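Local coordinates for protein putative rubredoxin reductase (Rhodopseudomonas palustris, PDB 3FG2) that probably passes electrons from NADH through its bound FAD to a ferredoxin, as the reductase of the CYP199A2 monooxygenase system, at residues A[189-192]-A[193-197]; A[321-325]-A[326-330]; A[47-50]-A[51-54]. All blocks are in the same frame, centred on the assembly; numbering follows the deposited sequence.

Interaction 1: A[189-192]-A[193-197]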
loop_
_atom_site.group_PDB
_atom_site.type_symbol
_atom_site.label_atom_id
_atom_site.label_comp_id
_atom_site.label_asym_id
_atom_site.label_seq_id
_atom_site.Cartn_x
_atom_site.Cartn_y
_atom_site.Cartn_z
ATOM N N TYR A 189 15.487 11.372 -9.923
ATOM C CA TYR A 189 14.588 12.509 -10.131
ATOM C C TYR A 189 14.009 13.018 -8.813
ATOM O O TYR A 189 14.050 14.214 -8.516
ATOM C CB TYR A 189 13.422 12.127 -11.058
ATOM C CG TYR A 189 12.376 13.221 -11.184
ATOM C CD1 TYR A 189 12.615 14.361 -11.963
ATOM C CD2 TYR A 189 11.176 13.149 -10.476
ATOM C CE1 TYR A 189 11.687 15.408 -12.029
ATOM C CE2 TYR A 189 10.233 14.193 -10.532
ATOM C CZ TYR A 189 10.499 15.318 -11.311
ATOM O OH TYR A 189 9.578 16.347 -11.367
ATOM N N PHE A 190 13.458 12.106 -8.024
ATOM C CA PHE A 190 12.860 12.492 -6.759
ATOM C C PHE A 190 13.876 12.935 -5.723
ATOM O O PHE A 190 13.552 13.720 -4.826
ATOM C CB PHE A 190 11.972 11.364 -6.235
ATOM C CG PHE A 190 10.644 11.306 -6.916
ATOM C CD1 PHE A 190 10.374 10.340 -7.877
ATOM C CD2 PHE A 190 9.674 12.273 -6.646
ATOM C CE1 PHE A 190 9.160 10.340 -8.565
ATOM C CE2 PHE A 190 8.452 12.285 -7.328
ATOM C CZ PHE A 190 8.196 11.319 -8.288
ATOM N N HIS A 191 15.105 12.444 -5.842
ATOM C CA HIS A 191 16.137 12.859 -4.913
ATOM C C HIS A 191 16.406 14.335 -5.186
ATOM O O HIS A 191 16.554 15.126 -4.260
ATOM C CB HIS A 191 17.424 12.059 -5.110
ATOM C CG HIS A 191 18.609 12.670 -4.429
ATOM N ND1 HIS A 191 19.287 13.753 -4.947
ATOM C CD2 HIS A 191 19.194 12.395 -3.241
ATOM C CE1 HIS A 191 20.238 14.120 -4.107
ATOM N NE2 HIS A 191 20.203 13.312 -3.062
ATOM N N ASP A 192 16.458 14.697 -6.466
ATOM C CA ASP A 192 16.704 16.081 -6.857
ATOM C C ASP A 192 15.557 16.992 -6.402
ATOM O O ASP A 192 15.783 18.020 -5.760
ATOM C CB ASP A 192 16.870 16.199 -8.381
ATOM C CG ASP A 192 18.176 15.593 -8.892
ATOM O OD1 ASP A 192 19.115 15.393 -8.091
ATOM O OD2 ASP A 192 18.273 15.332 -10.110
ATOM N N ARG A 193 14.329 16.610 -6.736
ATOM C CA ARG A 193 13.157 17.392 -6.368
ATOM C C ARG A 193 13.077 17.657 -4.871
ATOM O O ARG A 193 12.890 18.801 -4.447
ATOM C CB ARG A 193 11.890 16.677 -6.831
ATOM C CG ARG A 193 11.807 16.556 -8.345
ATOM C CD ARG A 193 11.603 17.924 -8.980
ATOM N NE ARG A 193 10.239 18.406 -8.777
ATOM C CZ ARG A 193 9.895 19.690 -8.719
ATOM N NH1 ARG A 193 10.816 20.636 -8.841
ATOM N NH2 ARG A 193 8.625 20.027 -8.548
ATOM N N HIS A 194 13.218 16.604 -4.072
ATOM C CA HIS A 194 13.150 16.747 -2.622
ATOM C C HIS A 194 14.307 17.565 -2.072
ATOM O O HIS A 194 14.109 18.428 -1.218
ATOM C CB HIS A 194 13.096 15.371 -1.959
ATOM C CG HIS A 194 11.786 14.677 -2.149
ATOM N ND1 HIS A 194 10.581 15.297 -1.905
ATOM C CD2 HIS A 194 11.490 13.421 -2.556
ATOM C CE1 HIS A 194 9.597 14.452 -2.153
ATOM N NE2 HIS A 194 10.122 13.306 -2.549
ATOM N N SER A 195 15.513 17.296 -2.563
ATOM C CA SER A 195 16.684 18.051 -2.131
ATOM C C SER A 195 16.435 19.519 -2.456
ATOM O O SER A 195 16.706 20.403 -1.646
ATOM C CB SER A 195 17.930 17.578 -2.879
ATOM O OG SER A 195 18.263 16.250 -2.517
ATOM N N GLY A 196 15.917 19.762 -3.655
ATOM C CA GLY A 196 15.627 21.118 -4.082
ATOM C C GLY A 196 14.667 21.822 -3.142
ATOM O O GLY A 196 14.695 23.040 -3.019
ATOM N N ALA A 197 13.816 21.055 -2.474
ATOM C CA ALA A 197 12.857 21.634 -1.548
ATOM C C ALA A 197 13.509 21.863 -0.191
ATOM O O ALA A 197 12.874 22.362 0.737
ATOM C CB ALA A 197 11.656 20.718 -1.404
#

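Interaction 2: A[321-325]-A[326-330]. With FAD (flavin-adenine dinucleotide), chain B.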
loop_
_atom_site.group_PDB
_atom_site.type_symbol
_atom_site.label_atom_id
_atom_site.label_comp_id
_atom_site.label_asym_id
_atom_site.label_seq_id
_atom_site.Cartn_x
_atom_site.Cartn_y
_atom_site.Cartn_z
ATOM N N TRP A 321 0.730 4.138 -7.715
ATOM C CA TRP A 321 0.955 5.569 -7.890
ATOM C C TRP A 321 1.414 6.191 -6.577
ATOM O O TRP A 321 1.284 5.587 -5.513
ATOM C CB TRP A 321 -0.300 6.267 -8.415
ATOM C CG TRP A 321 -1.306 6.665 -7.371
ATOM C CD1 TRP A 321 -1.358 7.849 -6.687
ATOM C CD2 TRP A 321 -2.429 5.895 -6.931
ATOM N NE1 TRP A 321 -2.449 7.865 -5.855
ATOM C CE2 TRP A 321 -3.124 6.678 -5.982
ATOM C CE3 TRP A 321 -2.917 4.621 -7.246
ATOM C CZ2 TRP A 321 -4.290 6.226 -5.344
ATOM C CZ3 TRP A 321 -4.077 4.171 -6.612
ATOM C CH2 TRP A 321 -4.748 4.975 -5.671
ATOM N N SER A 322 1.976 7.391 -6.663
ATOM C CA SER A 322 2.466 8.094 -5.486
ATOM C C SER A 322 2.424 9.587 -5.788
ATOM O O SER A 322 2.753 10.006 -6.900
ATOM C CB SER A 322 3.904 7.655 -5.179
ATOM O OG SER A 322 4.364 8.208 -3.960
ATOM N N ASP A 323 2.012 10.380 -4.803
ATOM C CA ASP A 323 1.919 11.833 -4.971
ATOM C C ASP A 323 2.919 12.499 -4.034
ATOM O O ASP A 323 2.679 12.597 -2.830
ATOM C CB ASP A 323 0.498 12.326 -4.633
ATOM C CG ASP A 323 -0.574 11.738 -5.553
ATOM O OD1 ASP A 323 -1.777 12.013 -5.323
ATOM O OD2 ASP A 323 -0.222 11.004 -6.499
ATOM N N GLN A 324 4.039 12.959 -4.576
ATOM C CA GLN A 324 5.055 13.596 -3.748
ATOM C C GLN A 324 5.214 15.058 -4.121
ATOM O O GLN A 324 5.702 15.388 -5.210
ATOM C CB GLN A 324 6.388 12.843 -3.886
ATOM C CG GLN A 324 6.337 11.403 -3.344
ATOM C CD GLN A 324 7.581 10.592 -3.687
ATOM O OE1 GLN A 324 8.687 11.132 -3.745
ATOM N NE2 GLN A 324 7.406 9.285 -3.901
ATOM N N GLY A 325 4.797 15.930 -3.209
ATOM C CA GLY A 325 4.883 17.357 -3.460
ATOM C C GLY A 325 3.980 17.707 -4.630
ATOM O O GLY A 325 2.779 17.447 -4.594
ATOM N N ASP A 326 4.548 18.285 -5.680
ATOM C CA ASP A 326 3.747 18.640 -6.841
ATOM C C ASP A 326 3.873 17.622 -7.966
ATOM O O ASP A 326 3.243 17.771 -9.005
ATOM C CB ASP A 326 4.140 20.026 -7.351
ATOM C CG ASP A 326 3.865 21.110 -6.335
ATOM O OD1 ASP A 326 2.825 21.015 -5.646
ATOM O OD2 ASP A 326 4.671 22.056 -6.226
ATOM N N ASP A 327 4.682 16.589 -7.753
ATOM C CA ASP A 327 4.894 15.558 -8.769
ATOM C C ASP A 327 4.003 14.342 -8.565
ATOM O O ASP A 327 3.693 13.969 -7.432
ATOM C CB ASP A 327 6.358 15.087 -8.776
ATOM C CG ASP A 327 7.324 16.154 -9.258
ATOM O OD1 ASP A 327 7.160 16.649 -10.392
ATOM O OD2 ASP A 327 8.260 16.491 -8.499
ATOM N N LYS A 328 3.594 13.731 -9.673
ATOM C CA LYS A 328 2.757 12.537 -9.645
ATOM C C LYS A 328 3.548 11.402 -10.276
ATOM O O LYS A 328 4.124 11.566 -11.352
ATOM C CB LYS A 328 1.471 12.757 -10.439
ATOM C CG LYS A 328 0.737 11.463 -10.807
ATOM C CD LYS A 328 -0.020 10.844 -9.637
ATOM C CE LYS A 328 -1.376 11.523 -9.446
ATOM N NZ LYS A 328 -2.190 10.895 -8.360
ATOM N N LEU A 329 3.577 10.258 -9.597
ATOM C CA LEU A 329 4.293 9.091 -10.088
ATOM C C LEU A 329 3.282 7.986 -10.333
ATOM O O LEU A 329 2.497 7.640 -9.447
ATOM C CB LEU A 329 5.302 8.603 -9.045
ATOM C CG LEU A 329 6.501 7.728 -9.458
ATOM C CD1 LEU A 329 6.882 6.831 -8.286
ATOM C CD2 LEU A 329 6.194 6.884 -10.665
ATOM N N GLN A 330 3.295 7.436 -11.536
ATOM C CA GLN A 330 2.401 6.345 -11.866
ATOM C C GLN A 330 3.233 5.184 -12.389
ATOM O O GLN A 330 4.127 5.366 -13.217
ATOM C CB GLN A 330 1.379 6.775 -12.915
ATOM C CG GLN A 330 0.333 7.730 -12.394
ATOM C CD GLN A 330 -0.490 8.304 -13.512
ATOM O OE1 GLN A 330 0.034 8.986 -14.392
ATOM N NE2 GLN A 330 -1.785 8.028 -13.497
HETATM P PA FAD B . -6.092 -2.288 4.626
HETATM O O1A FAD B . -4.889 -2.055 5.467
HETATM O O2A FAD B . -6.691 -1.272 3.962
HETATM O O5B FAD B . -7.107 -2.657 5.721
HETATM C C5B FAD B . -6.931 -3.742 6.686
HETATM C C4B FAD B . -8.046 -3.505 7.729
HETATM O O4B FAD B . -8.227 -4.775 8.463
HETATM C C3B FAD B . -7.739 -2.446 8.803
HETATM O O3B FAD B . -8.742 -1.514 9.060
HETATM C C2B FAD B . -7.293 -3.297 9.958
HETATM O O2B FAD B . -7.342 -2.641 11.187
HETATM C C1B FAD B . -8.291 -4.415 9.881
HETATM N N9A FAD B . -7.952 -5.669 10.557
HETATM C C8A FAD B . -6.710 -6.242 10.665
HETATM N N7A FAD B . -6.724 -7.381 11.347
HETATM C C5A FAD B . -8.028 -7.568 11.703
HETATM C C6A FAD B . -8.696 -8.641 12.473
HETATM N N6A FAD B . -8.080 -9.682 12.984
HETATM N N1A FAD B . -10.058 -8.478 12.629
HETATM C C2A FAD B . -10.744 -7.405 12.110
HETATM N N3A FAD B . -10.209 -6.385 11.398
HETATM C C4A FAD B . -8.843 -6.510 11.220
HETATM N N1 FAD B . -1.803 2.244 -2.603
HETATM C C2 FAD B . -1.901 2.770 -3.824
HETATM O O2 FAD B . -2.104 2.086 -4.782
HETATM N N3 FAD B . -1.774 4.178 -4.058
HETATM C C4 FAD B . -1.548 5.066 -3.019
HETATM O O4 FAD B . -1.451 6.256 -3.255
HETATM C C4X FAD B . -1.443 4.502 -1.677
HETATM N N5 FAD B . -1.231 5.322 -0.619
HETATM C C5X FAD B . -1.146 4.757 0.641
HETATM C C6 FAD B . -0.937 5.636 1.741
HETATM C C7 FAD B . -0.846 5.167 3.036
HETATM C C7M FAD B . -0.623 6.145 4.173
HETATM C C8 FAD B . -0.965 3.728 3.300
HETATM C C8M FAD B . -0.879 3.144 4.692
HETATM C C9 FAD B . -1.168 2.847 2.217
HETATM C C9A FAD B . -1.262 3.347 0.895
HETATM N N10 FAD B . -1.487 2.498 -0.268
HETATM C C10 FAD B . -1.581 3.040 -1.519
HETATM C "C1'" FAD B . -1.618 1.039 -0.027
HETATM C "C2'" FAD B . -3.115 0.655 0.177
HETATM O "O2'" FAD B . -3.633 1.444 1.225
HETATM C "C3'" FAD B . -3.174 -0.822 0.511
HETATM O "O3'" FAD B . -2.665 -1.579 -0.581
HETATM C "C4'" FAD B . -4.611 -1.231 0.786
HETATM O "O4'" FAD B . -5.154 -0.465 1.893
HETATM C "C5'" FAD B . -4.635 -2.702 1.123
HETATM O "O5'" FAD B . -6.134 -3.078 1.444
HETATM P P FAD B . -6.424 -4.117 2.489
HETATM O O1P FAD B . -7.977 -4.184 2.447
HETATM O O2P FAD B . -5.776 -5.334 2.285
HETATM O O3P FAD B . -5.989 -3.649 3.808
HETATM O O HOH W 1 1.404 15.819 -6.103
#

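Interaction 3: A[47-50]-A[51-54]. With FAD (flavin-adenine dinucleotide), chain B.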
loop_
_atom_site.group_PDB
_atom_site.type_symbol
_atom_site.label_atom_id
_atom_site.label_comp_id
_atom_site.label_asym_id
_atom_site.label_seq_id
_atom_site.Cartn_x
_atom_site.Cartn_y
_atom_site.Cartn_z
ATOM N N LYS A 47 -1.180 12.092 2.158
ATOM C CA LYS A 47 -1.294 13.104 1.119
ATOM C C LYS A 47 -2.191 14.263 1.573
ATOM O O LYS A 47 -1.936 14.876 2.615
ATOM C CB LYS A 47 -1.843 12.456 -0.160
ATOM C CG LYS A 47 -1.030 11.244 -0.617
ATOM C CD LYS A 47 -1.641 10.572 -1.836
ATOM C CE LYS A 47 -0.774 9.409 -2.326
ATOM N NZ LYS A 47 -0.564 8.311 -1.320
ATOM N N ALA A 48 -3.242 14.541 0.803
ATOM C CA ALA A 48 -4.174 15.626 1.103
ATOM C C ALA A 48 -4.584 15.734 2.563
ATOM O O ALA A 48 -4.563 16.826 3.128
ATOM C CB ALA A 48 -5.421 15.501 0.236
ATOM N N TYR A 49 -4.956 14.618 3.182
ATOM C CA TYR A 49 -5.393 14.673 4.571
ATOM C C TYR A 49 -4.452 15.459 5.491
ATOM O O TYR A 49 -4.899 16.286 6.286
ATOM C CB TYR A 49 -5.602 13.274 5.137
ATOM C CG TYR A 49 -6.312 13.325 6.464
ATOM C CD1 TYR A 49 -7.645 13.723 6.540
ATOM C CD2 TYR A 49 -5.631 13.065 7.654
ATOM C CE1 TYR A 49 -8.285 13.870 7.771
ATOM C CE2 TYR A 49 -6.257 13.208 8.886
ATOM C CZ TYR A 49 -7.583 13.613 8.940
ATOM O OH TYR A 49 -8.199 13.771 10.159
ATOM N N LEU A 50 -3.153 15.206 5.385
ATOM C CA LEU A 50 -2.171 15.908 6.202
ATOM C C LEU A 50 -2.253 17.419 6.010
ATOM O O LEU A 50 -1.689 18.185 6.791
ATOM C CB LEU A 50 -0.761 15.425 5.853
ATOM C CG LEU A 50 -0.146 14.290 6.677
ATOM C CD1 LEU A 50 -1.217 13.378 7.248
ATOM C CD2 LEU A 50 0.814 13.518 5.794
ATOM N N LYS A 51 -2.960 17.849 4.972
ATOM C CA LYS A 51 -3.098 19.273 4.681
ATOM C C LYS A 51 -4.517 19.780 4.935
ATOM O O LYS A 51 -4.786 20.969 4.809
ATOM C CB LYS A 51 -2.745 19.546 3.216
ATOM C CG LYS A 51 -1.496 18.851 2.715
ATOM C CD LYS A 51 -1.375 19.034 1.215
ATOM C CE LYS A 51 -0.137 18.370 0.655
ATOM N NZ LYS A 51 -0.175 18.420 -0.831
ATOM N N SER A 52 -5.427 18.877 5.278
ATOM C CA SER A 52 -6.814 19.260 5.517
ATOM C C SER A 52 -7.007 19.797 6.921
ATOM O O SER A 52 -6.045 20.012 7.653
ATOM C CB SER A 52 -7.741 18.061 5.310
ATOM O OG SER A 52 -7.555 17.085 6.323
ATOM N N GLY A 53 -8.266 20.015 7.282
ATOM C CA GLY A 53 -8.583 20.510 8.605
ATOM C C GLY A 53 -8.870 19.341 9.525
ATOM O O GLY A 53 -9.265 19.525 10.677
ATOM N N GLY A 54 -8.675 18.130 9.005
ATOM C CA GLY A 54 -8.910 16.937 9.795
ATOM C C GLY A 54 -10.375 16.574 9.953
ATOM O O GLY A 54 -10.828 16.275 11.060
HETATM P PA FAD B . -6.092 -2.288 4.626
HETATM O O1A FAD B . -4.889 -2.055 5.467
HETATM O O2A FAD B . -6.691 -1.272 3.962
HETATM O O5B FAD B . -7.107 -2.657 5.721
HETATM C C5B FAD B . -6.931 -3.742 6.686
HETATM C C4B FAD B . -8.046 -3.505 7.729
HETATM O O4B FAD B . -8.227 -4.775 8.463
HETATM C C3B FAD B . -7.739 -2.446 8.803
HETATM O O3B FAD B . -8.742 -1.514 9.060
HETATM C C2B FAD B . -7.293 -3.297 9.958
HETATM O O2B FAD B . -7.342 -2.641 11.187
HETATM C C1B FAD B . -8.291 -4.415 9.881
HETATM N N9A FAD B . -7.952 -5.669 10.557
HETATM C C8A FAD B . -6.710 -6.242 10.665
HETATM N N7A FAD B . -6.724 -7.381 11.347
HETATM C C5A FAD B . -8.028 -7.568 11.703
HETATM C C6A FAD B . -8.696 -8.641 12.473
HETATM N N6A FAD B . -8.080 -9.682 12.984
HETATM N N1A FAD B . -10.058 -8.478 12.629
HETATM C C2A FAD B . -10.744 -7.405 12.110
HETATM N N3A FAD B . -10.209 -6.385 11.398
HETATM C C4A FAD B . -8.843 -6.510 11.220
HETATM N N1 FAD B . -1.803 2.244 -2.603
HETATM C C2 FAD B . -1.901 2.770 -3.824
HETATM O O2 FAD B . -2.104 2.086 -4.782
HETATM N N3 FAD B . -1.774 4.178 -4.058
HETATM C C4 FAD B . -1.548 5.066 -3.019
HETATM O O4 FAD B . -1.451 6.256 -3.255
HETATM C C4X FAD B . -1.443 4.502 -1.677
HETATM N N5 FAD B . -1.231 5.322 -0.619
HETATM C C5X FAD B . -1.146 4.757 0.641
HETATM C C6 FAD B . -0.937 5.636 1.741
HETATM C C7 FAD B . -0.846 5.167 3.036
HETATM C C7M FAD B . -0.623 6.145 4.173
HETATM C C8 FAD B . -0.965 3.728 3.300
HETATM C C8M FAD B . -0.879 3.144 4.692
HETATM C C9 FAD B . -1.168 2.847 2.217
HETATM C C9A FAD B . -1.262 3.347 0.895
HETATM N N10 FAD B . -1.487 2.498 -0.268
HETATM C C10 FAD B . -1.581 3.040 -1.519
HETATM C "C1'" FAD B . -1.618 1.039 -0.027
HETATM C "C2'" FAD B . -3.115 0.655 0.177
HETATM O "O2'" FAD B . -3.633 1.444 1.225
HETATM C "C3'" FAD B . -3.174 -0.822 0.511
HETATM O "O3'" FAD B . -2.665 -1.579 -0.581
HETATM C "C4'" FAD B . -4.611 -1.231 0.786
HETATM O "O4'" FAD B . -5.154 -0.465 1.893
HETATM C "C5'" FAD B . -4.635 -2.702 1.123
HETATM O "O5'" FAD B . -6.134 -3.078 1.444
HETATM P P FAD B . -6.424 -4.117 2.489
HETATM O O1P FAD B . -7.977 -4.184 2.447
HETATM O O2P FAD B . -5.776 -5.334 2.285
HETATM O O3P FAD B . -5.989 -3.649 3.808
#

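Interaction 1: A[189-192]-A[193-197]
Arg-193 lays the start of its side chain over one face of the Tyr-189 ring, one helical turn back. CG of Arg-193 makes the CH-pi contact, 3.7 Å from the centroid of the Tyr-189 ring and displaced toward its rim, and CD follows toward the hydroxyl. The chain bends at chi2 and chi3 and runs alongside the tyrosine, so that both polar ends point the same way, with guanidinium and ring planes 34° apart. Tyr-189 CG stands anti to the backbone N (chi1 174°) and Arg-193 CG beside its own (chi1 -64°), the pairing that brings ring and chain together at this spacing. Between their tips no hydrogen bond forms; both are taken by Asp-327, which accepts from Tyr-189 OH through OD1 and makes a salt bridge with Arg-193 NE through OD2.

The backbone beneath is the last part of helix 184-196, the helix of a beta-alpha-beta unit between strands 167-171 and 200-202 in a five-stranded parallel sheet, consistent with the Rossmann-type second nucleotide-binding domain of this family. Arg-193 N donates to Tyr-189 O at 3.0 Å, almost straight. Two donors of one residue grip the carbonyl of His-191 near the end of the helix: Ser-195 N at 2.9 Å and Ser-195 OG at 2.7 Å from His-191 O, reaching it from opposite faces of the carbonyl plane.

Farther out, Phe-190 presents its ring face to Tyr-189 CD2 and packs on Val-368 of strand 361-368. His-194 is buried against Leu-155 and Ala-159 of helix 152-163, its NE2 hydrogen-bonded to Gln-324 OE1.

Interaction 2: A[321-325]-A[326-330]
Lys-328 and Asp-323 face each other across a tight beta hairpin, strands 319-324 and 327-333 joined by a type II' turn from Gln-324 to Asp-327, at one margin of the antiparallel sheet of the reductase C-terminal domain. They form a non-hydrogen-bonded pair, their side chains on the same face of the sheet as Trp-321.

From CB the lysine leaves with CG anti to its backbone N (chi1 163°), then bends at chi2 and chi3, which folds the chain back alongside the aspartate. CD already lies 3.1 Å from Asp-323 OD2, and CE is 3.2 Å from that same oxygen. NZ completes the salt bridge at 2.7 Å from Asp-323 OD2, approaching on the syn side and 19° out of the carboxylate plane. The ammonium group also stands 3.6 Å from Trp-321 CD1, the lysine running obliquely past the indole.

The pyrimidine edge of the flavin, N3 flanked by O2 and O4, is turned onto the indole face: FAD N3 is 3.1 Å above the Trp-321 plane, over its centre, and the two planes are steeply inclined. Trp-321 is thus met by both lysine and flavin. On the other face, Gln-324 NE2 donates to Ser-322 OG nearly in its amide plane, its OE1 bonding to His-194 NE2 of helix 184-196, while Ser-322 OG also bonds to Glu-156 OE2. At the turn, a water donates to Gly-325 O at 2.6 Å and to Asp-327 O at 3.2 Å.

Interaction 3: A[47-50]-A[51-54]
Ser-52 meets Tyr-49 twice, through the backbone carbonyl and by contact with the ring carbon CD1. Its OG lies 2.8 Å from Tyr-49 O, in the carbonyl plane and on a lone pair, whereas Ser-52 N, also 2.8 Å from Tyr-49 O, comes from well above that plane. Two donors from different directions thus hold this one oxygen. The hydroxyl has a further task: it accepts from Gly-54 N at 3.1 Å, closing an ST turn. Placing OG between its own backbone N and carbonyl carbon (chi1 69°) lets it serve both ends, and brings it 3.4 Å from Tyr-49 CD1.

The turn brings the chain back to the end of the tyrosine. Gly-54 CA comes to 3.3 Å from Tyr-49 OH, and that hydroxyl is in turn hydrogen-bonded to Glu-133 OE2. This is the close-packed part, with Tyr-49 and Leu-50 buried.

Lys-51 belongs to the loose side. Its chain is extended beyond CG on the exposed surface, and NZ binds a glycerol probably taken up from the crystallisation liquor; Ala-48 beside it is likewise exposed.

Lys-47, by contrast, turns inward to the cofactor. Its chain runs straight as far as CE and bends only at chi4 (60°), bringing NZ to 3.0 Å from FAD O4, with a weak second bond to FAD N5 at 3.1 Å. NZ also makes a salt bridge with Glu-156 OE1 and donates to Pro-43 O. The irregular turn lies within the loop between strand 29-32 and helix 64-69, with Tyr-49 against Leu-129 and Ser-132 of helix 129-138 and Leu-50 between that helix and Phe-157 and Thr-160 of helix 152-163.

How the interactions relate
From the N terminus, interaction 3 comes first, a turn in the loop after strand 29-32; interaction 1 follows on helix 184-196, and interaction 2 closes the hairpin of the C-terminal domain. Each joins adjacent pieces of chain, so the three run in series, neither nested nor crossed. Space brings them together: Asp-327 at the hairpin turn ties 326-330 to the helix of interaction 1, and Phe-190 packs against Gln-324. Along the same strand, Trp-321 and Asp-323 pack on Lys-47 of interaction 3, where both contacts reach the flavin. Interactions 1 and 3 do not touch, their nearest atoms about 11 Å apart; the hairpin bridges them.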